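Probable ss-1,3-N-acetylglucosaminyltransferase (PDB 6H21) is a probable glycosyltransferase of family 2, with a GT-A-type domain that holds uridine-diphosphate-N-acetylglucosamine, followed by a helical C-terminal region. Local coordinates at residues C[124-129]-C[214-219]; C[96-101]-C[178-183]. All coordinates share one frame; numbering follows the deposited sequence.

Contact 1. Residues C[124-129]-C[214-219]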
ATOM      1  N   TYR C 124      25.998  -7.813 -43.588  1.00 40.38           N
ATOM      2  CA  TYR C 124      25.472  -8.592 -44.706  1.00 41.29           C
ATOM      3  C   TYR C 124      26.136  -9.975 -44.754  1.00 42.33           C
ATOM      4  O   TYR C 124      25.447 -10.972 -44.908  1.00 42.72           O
ATOM      5  CB  TYR C 124      25.664  -7.915 -46.068  1.00 41.67           C
ATOM      6  CG  TYR C 124      25.232  -8.800 -47.216  1.00 42.68           C
ATOM      7  CD1 TYR C 124      23.911  -8.853 -47.626  1.00 42.73           C
ATOM      8  CD2 TYR C 124      26.137  -9.635 -47.857  1.00 44.07           C
ATOM      9  CE1 TYR C 124      23.500  -9.697 -48.649  1.00 43.94           C
ATOM     10  CE2 TYR C 124      25.744 -10.480 -48.886  1.00 45.02           C
ATOM     11  CZ  TYR C 124      24.418 -10.516 -49.282  1.00 44.98           C
ATOM     12  OH  TYR C 124      24.009 -11.349 -50.295  1.00 45.98           O
ATOM     13  N   ASN C 125      27.472 -10.021 -44.680  1.00 43.08           N
ATOM     14  CA  ASN C 125      28.218 -11.307 -44.764  1.00 44.57           C
ATOM     15  C   ASN C 125      27.755 -12.249 -43.639  1.00 44.99           C
ATOM     16  O   ASN C 125      27.504 -13.433 -43.877  1.00 45.86           O
ATOM     17  CB  ASN C 125      29.739 -11.108 -44.737  1.00 45.16           C
ATOM     18  CG  ASN C 125      30.304 -10.556 -46.031  1.00 45.32           C
ATOM     19  OD1 ASN C 125      29.708 -10.694 -47.098  1.00 45.37           O
ATOM     20  ND2 ASN C 125      31.460  -9.921 -45.946  1.00 45.44           N
ATOM     21  N   TYR C 126      27.633 -11.716 -42.417  1.00 44.44           N
ATOM     22  CA  TYR C 126      27.260 -12.514 -41.242  1.00 44.91           C
ATOM     23  C   TYR C 126      25.817 -13.026 -41.387  1.00 44.77           C
ATOM     24  O   TYR C 126      25.516 -14.170 -41.070  1.00 45.46           O
ATOM     25  CB  TYR C 126      27.477 -11.689 -39.973  1.00 44.28           C
ATOM     26  CG  TYR C 126      27.461 -12.482 -38.691  1.00 44.61           C
ATOM     27  CD1 TYR C 126      28.419 -13.449 -38.434  1.00 46.02           C
ATOM     28  CD2 TYR C 126      26.501 -12.252 -37.723  1.00 43.82           C
ATOM     29  CE1 TYR C 126      28.416 -14.178 -37.254  1.00 46.55           C
ATOM     30  CE2 TYR C 126      26.484 -12.969 -36.538  1.00 44.24           C
ATOM     31  CZ  TYR C 126      27.447 -13.935 -36.299  1.00 45.66           C
ATOM     32  OH  TYR C 126      27.414 -14.646 -35.134  1.00 46.05           O
ATOM     33  N   GLY C 127      24.931 -12.164 -41.887  1.00 44.06           N
ATOM     34  CA  GLY C 127      23.568 -12.529 -42.232  1.00 44.32           C
ATOM     35  C   GLY C 127      23.522 -13.653 -43.255  1.00 46.16           C
ATOM     36  O   GLY C 127      22.784 -14.614 -43.093  1.00 46.52           O
ATOM     37  N   LYS C 128      24.312 -13.525 -44.320  1.00 47.67           N
ATOM     38  CA  LYS C 128      24.296 -14.498 -45.420  1.00 50.49           C
ATOM     39  C   LYS C 128      24.759 -15.862 -44.892  1.00 52.20           C
ATOM     40  O   LYS C 128      24.110 -16.889 -45.121  1.00 53.17           O
ATOM     41  CB  LYS C 128      25.164 -13.995 -46.577  1.00 51.35           C
ATOM     42  CG  LYS C 128      24.883 -14.640 -47.929  1.00 53.50           C
ATOM     43  CD  LYS C 128      23.492 -14.339 -48.484  1.00 53.84           C
ATOM     44  CE  LYS C 128      23.360 -14.652 -49.964  1.00 54.80           C
ATOM     45  N   GLU C 129      25.861 -15.838 -44.141  1.00 53.04           N
ATOM     46  CA  GLU C 129      26.499 -17.012 -43.530  1.00 55.37           C
ATOM     47  C   GLU C 129      25.510 -17.771 -42.634  1.00 55.03           C
ATOM     48  O   GLU C 129      25.490 -19.002 -42.656  1.00 56.18           O
ATOM     49  CB  GLU C 129      27.744 -16.524 -42.780  1.00 58.00           C
ATOM     50  CG  GLU C 129      28.316 -17.447 -41.717  1.00 61.47           C
ATOM     51  CD  GLU C 129      29.459 -16.809 -40.930  1.00 65.05           C
ATOM     52  OE1 GLU C 129      30.075 -15.847 -41.454  1.00 66.48           O
ATOM     53  OE2 GLU C 129      29.722 -17.247 -39.778  1.00 68.95           O
ATOM     54  N   SER C 214      20.610 -12.485 -35.842  1.00 39.23           N
ATOM     55  CA  SER C 214      22.054 -12.517 -35.608  1.00 39.94           C
ATOM     56  C   SER C 214      22.514 -11.195 -34.978  1.00 39.03           C
ATOM     57  O   SER C 214      21.961 -10.151 -35.266  1.00 37.86           O
ATOM     58  CB  SER C 214      22.781 -12.829 -36.898  1.00 40.79           C
ATOM     59  OG  SER C 214      22.334 -14.080 -37.421  1.00 42.01           O
ATOM     60  N   ILE C 215      23.550 -11.278 -34.136  1.00 39.62           N
ATOM     61  CA  ILE C 215      24.097 -10.144 -33.403  1.00 39.31           C
ATOM     62  C   ILE C 215      25.596 -10.085 -33.683  1.00 40.52           C
ATOM     63  O   ILE C 215      26.322 -11.057 -33.409  1.00 41.36           O
ATOM     64  CB  ILE C 215      23.828 -10.270 -31.887  1.00 39.21           C
ATOM     65  CG1 ILE C 215      22.327 -10.275 -31.570  1.00 38.27           C
ATOM     66  CG2 ILE C 215      24.566  -9.187 -31.108  1.00 39.07           C
ATOM     67  CD1 ILE C 215      21.983 -10.896 -30.242  1.00 38.49           C
ATOM     68  N   LYS C 216      26.042  -8.923 -34.180  1.00 40.48           N
ATOM     69  CA  LYS C 216      27.418  -8.718 -34.601  1.00 41.83           C
ATOM     70  C   LYS C 216      28.016  -7.578 -33.758  1.00 41.76           C
ATOM     71  O   LYS C 216      27.416  -6.519 -33.645  1.00 40.91           O
ATOM     72  CB  LYS C 216      27.405  -8.490 -36.119  1.00 41.96           C
ATOM     73  CG  LYS C 216      28.745  -8.566 -36.823  1.00 43.34           C
ATOM     74  CD  LYS C 216      29.314  -9.955 -36.955  1.00 44.95           C
ATOM     75  CE  LYS C 216      30.338 -10.073 -38.067  1.00 46.07           C
ATOM     76  NZ  LYS C 216      31.659  -9.547 -37.648  1.00 47.01           N
ATOM     77  N   THR C 217      29.197  -7.814 -33.171  1.00 42.91           N
ATOM     78  CA  THR C 217      29.728  -6.990 -32.071  1.00 43.42           C
ATOM     79  C   THR C 217      31.201  -6.586 -32.269  1.00 44.65           C
ATOM     80  O   THR C 217      31.790  -5.984 -31.367  1.00 45.08           O
ATOM     81  CB  THR C 217      29.596  -7.743 -30.739  1.00 43.99           C
ATOM     82  OG1 THR C 217      30.415  -8.916 -30.775  1.00 45.59           O
ATOM     83  CG2 THR C 217      28.172  -8.145 -30.419  1.00 43.10           C
ATOM     84  N   ASP C 218      31.801  -6.901 -33.422  1.00 45.42           N
ATOM     85  CA  ASP C 218      33.249  -6.739 -33.623  1.00 47.11           C
ATOM     86  C   ASP C 218      33.641  -5.253 -33.583  1.00 46.77           C
ATOM     87  O   ASP C 218      34.702  -4.909 -33.072  1.00 47.40           O
ATOM     88  CB  ASP C 218      33.706  -7.361 -34.944  1.00 48.15           C
ATOM     89  CG  ASP C 218      33.544  -8.869 -34.984  1.00 49.40           C
ATOM     90  OD1 ASP C 218      32.380  -9.335 -35.014  1.00 48.82           O
ATOM     91  OD2 ASP C 218      34.584  -9.566 -34.973  1.00 52.36           O
ATOM     92  N   TYR C 219      32.774  -4.387 -34.127  1.00 45.28           N
ATOM     93  CA  TYR C 219      32.962  -2.928 -34.093  1.00 44.98           C
ATOM     94  C   TYR C 219      31.676  -2.269 -33.594  1.00 43.77           C
ATOM     95  O   TYR C 219      30.628  -2.921 -33.491  1.00 43.08           O
ATOM     96  CB  TYR C 219      33.318  -2.394 -35.483  1.00 44.90           C
ATOM     97  CG  TYR C 219      34.555  -3.015 -36.080  1.00 46.06           C
ATOM     98  CD1 TYR C 219      34.478  -4.216 -36.762  1.00 46.32           C
ATOM     99  CD2 TYR C 219      35.804  -2.429 -35.934  1.00 47.13           C
ATOM    100  CE1 TYR C 219      35.604  -4.819 -37.293  1.00 47.46           C
ATOM    101  CE2 TYR C 219      36.946  -3.022 -36.454  1.00 48.11           C
ATOM    102  CZ  TYR C 219      36.841  -4.225 -37.131  1.00 48.29           C
ATOM    103  OH  TYR C 219      37.926  -4.843 -37.665  1.00 49.73           O
TER
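Tyr126, on helix 119-129, lays one face of its ring against the aliphatic part of Lys216, on strand 213-216. The touching atom is Lys216 CD, 3.6 Å from Tyr126 CG and displaced from the ring centre toward the rim. Its approach to the ring centroid, 3.8 Å and 20° off the normal, is that of a CH-pi contact. Lys216 CE continues the packing as far as Tyr126 CB, at 3.8 Å. The ring gets there because Tyr126 CG stands anti to the backbone N (chi1 -166°), carrying it out from the helix toward the strand.

Van der Waals contact extends the interface along the strand. Tyr126 CE2 lies 3.7 Å from Ser214 CB and equally near the carbonyl oxygen of Ile215, both approached obliquely. The axes of segments 124-129 and 214-216 come within 9.2 Å, their directions roughly antiparallel at 148°. This is helix-on-sheet packing in the GT-A-type domain: strand 213-216 pairs in parallel with strand 134-142, and helix 119-129 packs on the side of strand 213-216 from which the Ser214 and Lys216 side chains project.

Polar links flank the apolar contact. The Lys216 chain, bent at chi2 and chi4, turns its ammonium to Asp218: NZ forms a salt bridge of 2.7 Å with Asp218 OD1, met from above the carboxylate plane, and OD1 also accepts from Asn157 ND2. At 5.6 Å from the Tyr126 ring centroid, Lys216 NZ can add at most a weak cation-pi attraction. Ser214 OG hydrogen-bonds to Ser132 OG and the carbonyl oxygen of Ala159.

Contact 2. Residues C[96-101]-C[178-183]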
ATOM      1  N   THR C  96       7.950   4.609 -47.916  1.00 43.22           N
ATOM      2  CA  THR C  96       8.239   4.974 -49.312  1.00 44.48           C
ATOM      3  C   THR C  96       9.521   4.278 -49.808  1.00 44.19           C
ATOM      4  O   THR C  96       9.558   3.780 -50.930  1.00 44.70           O
ATOM      5  CB  THR C  96       8.388   6.490 -49.488  1.00 45.19           C
ATOM      6  OG1 THR C  96       7.283   7.152 -48.875  1.00 46.12           O
ATOM      7  CG2 THR C  96       8.484   6.882 -50.943  1.00 46.49           C
ATOM      8  N   GLY C  97      10.557   4.275 -48.960  1.00 43.18           N
ATOM      9  CA  GLY C  97      11.833   3.596 -49.185  1.00 42.77           C
ATOM     10  C   GLY C  97      11.693   2.093 -49.379  1.00 42.94           C
ATOM     11  O   GLY C  97      12.321   1.531 -50.268  1.00 43.64           O
ATOM     12  N   LEU C  98      10.885   1.430 -48.546  1.00 42.57           N
ATOM     13  CA  LEU C  98      10.656  -0.034 -48.666  1.00 42.83           C
ATOM     14  C   LEU C  98      10.126  -0.399 -50.064  1.00 44.34           C
ATOM     15  O   LEU C  98      10.609  -1.362 -50.690  1.00 44.76           O
ATOM     16  CB  LEU C  98       9.692  -0.483 -47.563  1.00 42.32           C
ATOM     17  CG  LEU C  98      10.304  -0.497 -46.164  1.00 40.90           C
ATOM     18  CD1 LEU C  98       9.246  -0.708 -45.086  1.00 40.43           C
ATOM     19  CD2 LEU C  98      11.397  -1.559 -46.076  1.00 40.52           C
ATOM     20  N   LYS C  99       9.153   0.376 -50.558  1.00 45.31           N
ATOM     21  CA  LYS C  99       8.516   0.132 -51.867  1.00 47.09           C
ATOM     22  C   LYS C  99       9.534   0.327 -53.004  1.00 47.80           C
ATOM     23  O   LYS C  99       9.446  -0.323 -54.044  1.00 49.13           O
ATOM     24  CB  LYS C  99       7.292   1.041 -52.020  1.00 48.11           C
ATOM     25  N   MET C 100      10.511   1.216 -52.797  1.00 47.11           N
ATOM     26  CA  MET C 100      11.537   1.520 -53.791  1.00 47.71           C
ATOM     27  C   MET C 100      12.630   0.441 -53.838  1.00 47.26           C
ATOM     28  O   MET C 100      13.253   0.261 -54.874  1.00 47.58           O
ATOM     29  CB  MET C 100      12.179   2.884 -53.514  1.00 47.13           C
ATOM     30  CG  MET C 100      11.248   4.024 -53.868  1.00 48.21           C
ATOM     31  SD  MET C 100      11.820   5.643 -53.308  1.00 47.93           S
ATOM     32  CE  MET C 100      13.230   5.874 -54.388  1.00 47.62           C
ATOM     33  N   SER C 101      12.896  -0.239 -52.722  1.00 46.08           N
ATOM     34  CA  SER C 101      13.991  -1.209 -52.668  1.00 45.68           C
ATOM     35  C   SER C 101      13.518  -2.574 -53.188  1.00 46.50           C
ATOM     36  O   SER C 101      12.483  -3.080 -52.788  1.00 46.79           O
ATOM     37  CB  SER C 101      14.541  -1.329 -51.269  1.00 44.28           C
ATOM     38  OG  SER C 101      15.440  -2.424 -51.182  1.00 43.94           O
ATOM     39  N   PHE C 178      17.453  -5.823 -42.029  1.00 36.32           N
ATOM     40  CA  PHE C 178      16.253  -6.643 -42.139  1.00 36.92           C
ATOM     41  C   PHE C 178      16.159  -7.293 -43.532  1.00 38.15           C
ATOM     42  O   PHE C 178      16.278  -6.621 -44.511  1.00 38.37           O
ATOM     43  CB  PHE C 178      15.002  -5.772 -41.993  1.00 36.43           C
ATOM     44  CG  PHE C 178      14.748  -5.134 -40.650  1.00 35.55           C
ATOM     45  CD1 PHE C 178      15.300  -3.904 -40.325  1.00 35.07           C
ATOM     46  CD2 PHE C 178      13.887  -5.724 -39.743  1.00 35.35           C
ATOM     47  CE1 PHE C 178      15.022  -3.298 -39.112  1.00 34.46           C
ATOM     48  CE2 PHE C 178      13.617  -5.116 -38.527  1.00 34.72           C
ATOM     49  CZ  PHE C 178      14.182  -3.905 -38.215  1.00 34.23           C
ATOM     50  N   LYS C 179      15.856  -8.592 -43.590  1.00 39.29           N
ATOM     51  CA  LYS C 179      15.646  -9.302 -44.858  1.00 40.86           C
ATOM     52  C   LYS C 179      14.338  -8.815 -45.497  1.00 41.00           C
ATOM     53  O   LYS C 179      13.280  -8.856 -44.891  1.00 40.31           O
ATOM     54  CB  LYS C 179      15.626 -10.818 -44.639  1.00 42.10           C
ATOM     55  CG  LYS C 179      15.460 -11.631 -45.917  1.00 43.82           C
ATOM     56  CD  LYS C 179      15.649 -13.115 -45.718  1.00 45.33           C
ATOM     57  CE  LYS C 179      17.081 -13.543 -45.962  1.00 46.16           C
ATOM     58  NZ  LYS C 179      17.260 -14.996 -45.753  1.00 47.61           N
ATOM     59  N   LYS C 180      14.432  -8.373 -46.748  1.00 41.95           N
ATOM     60  CA  LYS C 180      13.349  -7.660 -47.418  1.00 42.96           C
ATOM     61  C   LYS C 180      12.142  -8.583 -47.674  1.00 44.13           C
ATOM     62  O   LYS C 180      10.991  -8.135 -47.625  1.00 44.63           O
ATOM     63  CB  LYS C 180      13.872  -7.035 -48.718  1.00 43.70           C
ATOM     64  CG  LYS C 180      12.864  -6.159 -49.453  1.00 44.70           C
ATOM     65  CD  LYS C 180      12.497  -4.896 -48.699  1.00 44.24           C
ATOM     66  CE  LYS C 180      11.215  -4.238 -49.167  1.00 45.31           C
ATOM     67  NZ  LYS C 180      11.056  -4.244 -50.639  1.00 46.61           N
ATOM     68  N   SER C 181      12.391  -9.863 -47.958  1.00 45.27           N
ATOM     69  CA  SER C 181      11.312 -10.793 -48.343  1.00 46.90           C
ATOM     70  C   SER C 181      10.326 -10.990 -47.179  1.00 46.38           C
ATOM     71  O   SER C 181       9.126 -11.183 -47.383  1.00 47.89           O
ATOM     72  CB  SER C 181      11.888 -12.102 -48.829  1.00 48.22           C
ATOM     73  OG  SER C 181      12.672 -12.713 -47.811  1.00 48.18           O
ATOM     74  N   VAL C 182      10.828 -10.933 -45.942  1.00 45.29           N
ATOM     75  CA  VAL C 182       9.991 -11.046 -44.744  1.00 44.45           C
ATOM     76  C   VAL C 182       9.041  -9.837 -44.689  1.00 44.01           C
ATOM     77  O   VAL C 182       7.838  -9.974 -44.396  1.00 44.17           O
ATOM     78  CB  VAL C 182      10.862 -11.161 -43.476  1.00 43.20           C
ATOM     79  CG1 VAL C 182      10.032 -11.085 -42.204  1.00 42.74           C
ATOM     80  CG2 VAL C 182      11.726 -12.417 -43.480  1.00 43.80           C
ATOM     81  N   ILE C 183       9.588  -8.651 -44.957  1.00 43.48           N
ATOM     82  CA  ILE C 183       8.821  -7.413 -44.975  1.00 43.79           C
ATOM     83  C   ILE C 183       7.761  -7.478 -46.094  1.00 45.93           C
ATOM     84  O   ILE C 183       6.613  -7.092 -45.865  1.00 45.83           O
ATOM     85  CB  ILE C 183       9.768  -6.195 -45.095  1.00 43.16           C
ATOM     86  CG1 ILE C 183      10.513  -5.940 -43.778  1.00 41.79           C
ATOM     87  CG2 ILE C 183       9.029  -4.945 -45.562  1.00 43.16           C
ATOM     88  CD1 ILE C 183      11.745  -5.076 -43.930  1.00 41.30           C
TER
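The C-terminal end of helix 91-100 meets the first turn of helix 180-185 through Lys180, whose ammonium reaches two main-chain carbonyls at that end. Lys180 NZ donates to Leu98 O at 2.9 Å and to Ser101 O at 2.8 Å, so one side chain bridges the last turn of the helix and the first residue beyond it. The ammonium approaches the two carbonyls at C=O...N angles of 145° and 148°, tilted about 30° from each carbonyl plane. Leu98 O also accepts from Ser101 N, which arrives on the face of the carbonyl plane opposite Lys180 NZ.

In the GT-A-type domain these two helix ends come together beside neighbouring sheet strands: helix 91-100 leads toward strand 105-108, and strand 177-179, its antiparallel partner, runs directly into helix 180-185. The positive charge, buried here, also forms a salt bridge with Asp184, and the carbonyl oxygens at a helix C-terminus would probably favour it further.

Apolar packing adjoins the two hydrogen bonds. Leu98 CD2 lies 4.1 Å from both Ile183 CD1 and Lys180 CE; the Leu98 and Ile183 side chains cross at about a right angle. Phe108 extends this packing around Leu98, while Phe202 and Phe206 of helix 198-207 touch Ile183.

Overall arrangement
The two contacts lie in the same GT-A-type domain, their centres 19 Å apart and their nearest atoms about 6 Å apart without touching. Both reach one mixed sheet: contact 2 adjoins strands 105-108 and 177-179, whereas contact 1 sets helix 119-129 on strand 213-216. Strand 134-142 joins the two regions, pairing with both 177-179 and 213-216. Along the chain the segments alternate, in the order 96-101, 124-129, 178-183, 214-219, so the two long-range connections interleave. The fold thus ties helices 91-100 and 119-129 to later parts of the domain, with contact 2 more deeply buried and Leu98's side chain about 13 Å from the bound uridine-diphosphate-N-acetylglucosamine.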